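Long-range contact in mannan endo-1,6-alpha-mannosidase (Chaetomium thermophilum, PDB 6RY0), which probably cleaves alpha-1,6-mannosidic linkages as a family 76 glycosidase and is thought to transfer GPI-anchored glycoproteins into the fungal cell wall: residues S352-P363 against F371-V379. Sequence-based numbering, arbitrary orientation.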
ATOM      1  N   SER A 352      -2.368  -6.642  17.832  1.00  7.92           N
ATOM      2  CA  SER A 352      -3.330  -6.415  16.768  1.00  7.79           C
ATOM      3  C   SER A 352      -3.505  -7.702  15.954  1.00  7.36           C
ATOM      4  O   SER A 352      -4.642  -8.076  15.625  1.00  8.20           O
ATOM      5  CB  SER A 352      -2.874  -5.224  15.928  1.00  7.91           C
ATOM      6  OG  SER A 352      -3.800  -4.879  14.942  1.00  8.12           O
ATOM      7  N   ALA A 353      -2.410  -8.390  15.618  1.00  7.74           N
ATOM      8  CA  ALA A 353      -2.484  -9.642  14.899  1.00  7.87           C
ATOM      9  C   ALA A 353      -3.155 -10.747  15.744  1.00  7.91           C
ATOM     10  O   ALA A 353      -3.851 -11.580  15.184  1.00  8.12           O
ATOM     11  CB  ALA A 353      -1.112 -10.109  14.468  1.00  8.25           C
ATOM     12  N   GLU A 354      -2.946 -10.746  17.056  0.92  7.61           N
ATOM     13  CA  GLU A 354      -3.670 -11.682  17.912  0.92  8.47           C
ATOM     14  C   GLU A 354      -5.152 -11.482  17.766  0.92  8.09           C
ATOM     15  O   GLU A 354      -5.902 -12.455  17.684  0.92  8.49           O
ATOM     16  CB  GLU A 354      -3.258 -11.520  19.378  0.92  9.93           C
ATOM     17  CG  GLU A 354      -1.894 -12.017  19.686  0.92 12.84           C
ATOM     18  CD  GLU A 354      -1.465 -11.817  21.120  0.92 16.34           C
ATOM     19  OE1 GLU A 354      -2.259 -11.276  21.924  0.92 19.77           O
ATOM     20  OE2 GLU A 354      -0.322 -12.202  21.454  0.92 17.90           O
ATOM     21  N   ALA A 355      -5.612 -10.240  17.759  1.00  8.35           N
ATOM     22  CA  ALA A 355      -7.028  -9.967  17.594  1.00  8.64           C
ATOM     23  C   ALA A 355      -7.493 -10.382  16.209  1.00  8.37           C
ATOM     24  O   ALA A 355      -8.588 -10.939  16.036  1.00  8.77           O
ATOM     25  CB  ALA A 355      -7.310  -8.505  17.867  1.00  9.35           C
ATOM     26  N   ALA A 356      -6.684 -10.140  15.192  1.00  7.61           N
ATOM     27  CA  ALA A 356      -7.037 -10.561  13.830  1.00  7.86           C
ATOM     28  C   ALA A 356      -7.333 -12.064  13.810  1.00  7.98           C
ATOM     29  O   ALA A 356      -8.365 -12.500  13.317  1.00  9.23           O
ATOM     30  CB  ALA A 356      -5.906 -10.232  12.872  1.00  7.86           C
ATOM     31  N   VAL A 357      -6.431 -12.869  14.338  1.00  8.05           N
ATOM     32  CA  VAL A 357      -6.650 -14.321  14.241  1.00  8.82           C
ATOM     33  C   VAL A 357      -7.746 -14.792  15.191  1.00  8.84           C
ATOM     34  O   VAL A 357      -8.430 -15.764  14.889  1.00  9.51           O
ATOM     35  CB  VAL A 357      -5.401 -15.166  14.398  1.00  9.68           C
ATOM     36  CG1 VAL A 357      -4.431 -14.928  13.252  1.00 10.55           C
ATOM     37  CG2 VAL A 357      -4.728 -15.014  15.724  1.00 10.61           C
ATOM     38  N   LYS A 358      -7.966 -14.113  16.313  0.95  8.55           N
ATOM     39  CA  LYS A 358      -9.021 -14.537  17.250  0.95  9.60           C
ATOM     40  C   LYS A 358     -10.392 -14.549  16.585  0.95  9.09           C
ATOM     41  O   LYS A 358     -11.229 -15.376  16.952  0.95 11.02           O
ATOM     42  CB  LYS A 358      -9.024 -13.639  18.476  0.95 11.38           C
ATOM     43  CG  LYS A 358     -10.114 -13.943  19.468  0.95 16.66           C
ATOM     44  CD  LYS A 358      -9.755 -15.109  20.327  0.95 22.10           C
ATOM     45  CE  LYS A 358     -10.813 -15.353  21.398  0.95 25.61           C
ATOM     46  NZ  LYS A 358     -10.535 -16.605  22.141  0.95 28.25           N
ATOM     47  N   GLN A 359     -10.632 -13.650  15.615  1.00  8.43           N
ATOM     48  CA  GLN A 359     -11.910 -13.588  14.955  1.00  8.60           C
ATOM     49  C   GLN A 359     -11.951 -14.299  13.619  1.00  8.11           C
ATOM     50  O   GLN A 359     -13.005 -14.309  12.978  1.00  9.04           O
ATOM     51  CB  GLN A 359     -12.455 -12.153  14.873  1.00  9.12           C
ATOM     52  CG  GLN A 359     -11.596 -11.167  14.093  1.00  8.80           C
ATOM     53  CD  GLN A 359     -11.739 -11.298  12.583  1.00  8.43           C
ATOM     54  OE1 GLN A 359     -12.842 -11.197  12.029  1.00  8.90           O
ATOM     55  NE2 GLN A 359     -10.630 -11.524  11.906  1.00  8.37           N
ATOM     56  N   CYS A 360     -10.864 -14.967  13.215  1.00  7.99           N
ATOM     57  CA  CYS A 360     -10.887 -15.788  12.005  1.00  8.13           C
ATOM     58  C   CYS A 360     -11.407 -17.177  12.362  1.00  8.34           C
ATOM     59  O   CYS A 360     -10.664 -18.160  12.411  1.00  8.83           O
ATOM     60  CB  CYS A 360      -9.530 -15.882  11.347  1.00  8.48           C
ATOM     61  SG  CYS A 360      -8.914 -14.337  10.628  1.00  8.22           S
ATOM     62  N   VAL A 361     -12.719 -17.236  12.611  1.00  8.72           N
ATOM     63  CA  VAL A 361     -13.381 -18.444  13.081  1.00  9.21           C
ATOM     64  C   VAL A 361     -14.709 -18.647  12.361  1.00  9.61           C
ATOM     65  O   VAL A 361     -15.520 -19.465  12.786  1.00 11.12           O
ATOM     66  CB  VAL A 361     -13.614 -18.411  14.597  1.00 10.42           C
ATOM     67  CG1 VAL A 361     -12.290 -18.445  15.331  1.00 11.82           C
ATOM     68  CG2 VAL A 361     -14.458 -17.221  15.025  1.00 10.69           C
ATOM     69  N   GLY A 362     -14.964 -17.908  11.285  1.00  9.11           N
ATOM     70  CA  GLY A 362     -16.275 -17.931  10.675  1.00  9.99           C
ATOM     71  C   GLY A 362     -16.599 -19.171   9.891  1.00 10.11           C
ATOM     72  O   GLY A 362     -15.717 -19.851   9.354  1.00  9.87           O
ATOM     73  N   PRO A 363     -17.894 -19.458   9.770  1.00 11.33           N
ATOM     74  CA  PRO A 363     -18.335 -20.501   8.856  1.00 12.97           C
ATOM     75  C   PRO A 363     -18.123 -20.020   7.427  1.00 14.30           C
ATOM     76  O   PRO A 363     -18.001 -18.822   7.201  1.00 14.79           O
ATOM     77  CB  PRO A 363     -19.819 -20.627   9.180  1.00 14.61           C
ATOM     78  CG  PRO A 363     -20.226 -19.282   9.601  1.00 15.58           C
ATOM     79  CD  PRO A 363     -19.019 -18.690  10.328  1.00 13.59           C
ATOM     80  N   PHE A 371     -13.445  -8.491   9.668  1.00  8.05           N
ATOM     81  CA  PHE A 371     -12.775  -7.207   9.727  1.00  7.98           C
ATOM     82  C   PHE A 371     -12.687  -6.625  11.118  1.00  7.88           C
ATOM     83  O   PHE A 371     -11.814  -5.785  11.388  1.00  8.21           O
ATOM     84  CB  PHE A 371     -13.549  -6.205   8.878  1.00  7.69           C
ATOM     85  CG  PHE A 371     -12.908  -4.841   8.787  1.00  8.01           C
ATOM     86  CD1 PHE A 371     -11.690  -4.677   8.143  1.00  8.15           C
ATOM     87  CD2 PHE A 371     -13.531  -3.728   9.325  1.00  9.26           C
ATOM     88  CE1 PHE A 371     -11.120  -3.433   8.028  1.00  8.55           C
ATOM     89  CE2 PHE A 371     -12.957  -2.480   9.195  1.00  9.36           C
ATOM     90  CZ  PHE A 371     -11.742  -2.341   8.566  1.00  8.84           C
ATOM     91  N   TYR A 372     -13.615  -6.984  11.997  1.00  8.07           N
ATOM     92  CA  TYR A 372     -13.842  -6.230  13.237  1.00  8.41           C
ATOM     93  C   TYR A 372     -13.002  -6.838  14.343  1.00  8.42           C
ATOM     94  O   TYR A 372     -13.496  -7.443  15.320  1.00  9.34           O
ATOM     95  CB  TYR A 372     -15.365  -6.183  13.543  1.00  9.22           C
ATOM     96  CG  TYR A 372     -16.121  -5.435  12.445  1.00  8.86           C
ATOM     97  CD1 TYR A 372     -16.525  -6.092  11.303  1.00  9.47           C
ATOM     98  CD2 TYR A 372     -16.380  -4.081  12.537  1.00  9.52           C
ATOM     99  CE1 TYR A 372     -17.165  -5.439  10.274  1.00  9.43           C
ATOM    100  CE2 TYR A 372     -17.023  -3.403  11.514  1.00  9.97           C
ATOM    101  CZ  TYR A 372     -17.406  -4.083  10.378  1.00 10.16           C
ATOM    102  OH  TYR A 372     -18.043  -3.397   9.381  1.00 11.36           O
ATOM    103  N   TRP A 373     -11.687  -6.682  14.194  1.00  8.17           N
ATOM    104  CA  TRP A 373     -10.748  -7.360  15.073  1.00  8.40           C
ATOM    105  C   TRP A 373     -10.892  -6.895  16.523  1.00  8.12           C
ATOM    106  O   TRP A 373     -10.926  -7.705  17.448  1.00  9.32           O
ATOM    107  CB  TRP A 373      -9.312  -7.165  14.587  1.00  8.19           C
ATOM    108  CG  TRP A 373      -9.040  -7.563  13.172  1.00  8.19           C
ATOM    109  CD1 TRP A 373      -9.860  -8.219  12.296  1.00  7.99           C
ATOM    110  CD2 TRP A 373      -7.831  -7.293  12.464  1.00  7.97           C
ATOM    111  NE1 TRP A 373      -9.229  -8.371  11.078  1.00  8.48           N
ATOM    112  CE2 TRP A 373      -7.984  -7.805  11.151  1.00  8.38           C
ATOM    113  CE3 TRP A 373      -6.623  -6.693  12.815  1.00  8.60           C
ATOM    114  CZ2 TRP A 373      -6.979  -7.730  10.191  1.00  8.87           C
ATOM    115  CZ3 TRP A 373      -5.620  -6.609  11.856  1.00  8.81           C
ATOM    116  CH2 TRP A 373      -5.814  -7.135  10.558  1.00  9.22           C
ATOM    117  N   LYS A 374     -10.959  -5.587  16.711  1.00  8.75           N
ATOM    118  CA  LYS A 374     -11.071  -5.057  18.066  1.00 10.28           C
ATOM    119  C   LYS A 374     -12.291  -5.626  18.794  1.00 10.27           C
ATOM    120  O   LYS A 374     -12.217  -5.892  19.990  1.00 11.86           O
ATOM    121  CB  LYS A 374     -11.114  -3.544  18.032  1.00 11.46           C
ATOM    122  CG  LYS A 374     -11.295  -2.878  19.428  1.00 13.65           C
ATOM    123  CD  LYS A 374     -10.169  -3.173  20.467  1.00 16.23           C
ATOM    124  CE  LYS A 374     -10.424  -2.508  21.819  1.00 19.18           C
ATOM    125  NZ  LYS A 374     -11.419  -3.131  22.719  1.00 22.71           N
ATOM    126  N   SER A 375     -13.388  -5.815  18.079  1.00 10.69           N
ATOM    127  CA  SER A 375     -14.627  -6.314  18.689  1.00 11.75           C
ATOM    128  C   SER A 375     -14.496  -7.686  19.273  1.00 11.44           C
ATOM    129  O   SER A 375     -15.302  -8.089  20.107  1.00 13.33           O
ATOM    130  CB  SER A 375     -15.765  -6.375  17.661  1.00 12.47           C
ATOM    131  OG  SER A 375     -15.731  -7.532  16.823  1.00 12.43           O
ATOM    132  N   GLY A 376     -13.543  -8.464  18.799  1.00 11.85           N
ATOM    133  CA  GLY A 376     -13.342  -9.807  19.305  1.00 12.90           C
ATOM    134  C   GLY A 376     -14.222 -10.891  18.726  1.00 12.76           C
ATOM    135  O   GLY A 376     -14.127 -12.039  19.172  1.00 15.15           O
ATOM    136  N   LYS A 377     -15.053 -10.553  17.751  0.95 11.71           N
ATOM    137  CA  LYS A 377     -16.035 -11.496  17.212  0.95 12.73           C
ATOM    138  C   LYS A 377     -15.981 -11.485  15.697  0.95 11.20           C
ATOM    139  O   LYS A 377     -15.791 -10.444  15.084  0.95 10.99           O
ATOM    140  CB  LYS A 377     -17.451 -11.102  17.661  0.95 16.22           C
ATOM    141  CG  LYS A 377     -17.588 -10.955  19.158  0.95 20.08           C
ATOM    142  CD  LYS A 377     -18.979 -10.523  19.585  0.95 23.58           C
ATOM    143  CE  LYS A 377     -19.082 -10.317  21.095  0.95 26.40           C
ATOM    144  NZ  LYS A 377     -20.463  -9.992  21.525  0.95 28.40           N
ATOM    145  N   PHE A 378     -16.204 -12.655  15.116  1.00 11.39           N
ATOM    146  CA  PHE A 378     -16.371 -12.779  13.682  1.00 10.53           C
ATOM    147  C   PHE A 378     -17.651 -12.100  13.250  1.00 10.88           C
ATOM    148  O   PHE A 378     -18.714 -12.351  13.808  1.00 12.19           O
ATOM    149  CB  PHE A 378     -16.403 -14.252  13.269  1.00 10.85           C
ATOM    150  CG  PHE A 378     -16.727 -14.439  11.811  1.00 10.53           C
ATOM    151  CD1 PHE A 378     -15.738 -14.241  10.844  1.00 10.42           C
ATOM    152  CD2 PHE A 378     -18.007 -14.759  11.388  1.00 11.13           C
ATOM    153  CE1 PHE A 378     -16.026 -14.350   9.513  1.00 10.61           C
ATOM    154  CE2 PHE A 378     -18.281 -14.904  10.065  1.00 11.82           C
ATOM    155  CZ  PHE A 378     -17.291 -14.689   9.113  1.00 11.42           C
ATOM    156  N   VAL A 379     -17.545 -11.279  12.218  1.00 10.29           N
ATOM    157  CA  VAL A 379     -18.654 -10.633  11.545  1.00 10.78           C
ATOM    158  C   VAL A 379     -18.545 -11.054  10.081  1.00  9.93           C
ATOM    159  O   VAL A 379     -17.496 -10.925   9.463  1.00  9.94           O
ATOM    160  CB  VAL A 379     -18.554  -9.093  11.652  1.00 11.63           C
ATOM    161  CG1 VAL A 379     -19.632  -8.438  10.860  1.00 13.65           C
ATOM    162  CG2 VAL A 379     -18.587  -8.644  13.113  1.00 12.47           C
TER
HETATM  163  O   HOH W   1     -10.580 -10.392  17.758  1.00 12.07           O
HETATM  164  O   HOH W   2     -14.014 -14.666  18.175  1.00 31.23           O
HETATM  165  O   HOH W   3     -15.010  -9.622  12.459  1.00  9.26           O
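Ala356 sets its CB squarely over one face of the Trp373 indole, 3.4 Å from the centroid of the six-membered ring, while Ser352 OG, held by His328, lies in plane at the ring's edge. Phe378 repeats the theme: with no side chain in the way, Gly362 CA sits over the centre of its ring, a CH-pi contact only 2° off the normal, and Gln359 O approaches the edge, 3.5 Å from Phe378 CD1. Between the aromatics lies Gln359, whose CG is wedged between backbone N and carbonyl carbon (chi1 61°) and whose chain bends again at chi2, folding the amide back to the helix end. There NE2 donates to a lone pair of Ala356 O (2.8 Å); the Gln359 amide plane is turned 32° from the indole, with NE2 3.4 Å from Trp373 CD1. OE1 of the buried Gln359 accepts from a water that also bridges Tyr372 N and Lys377 O. An alanine in place of Trp373 would bare Ala356 CB and probably leave Gly370 O without the indole N-H it accepts. Trp373 also begins a type I turn ending at Gly376. The whole exemplifies a loop returning to its preceding helix, 342-358, after a connection tied by the Cys360-Cys369 disulfide.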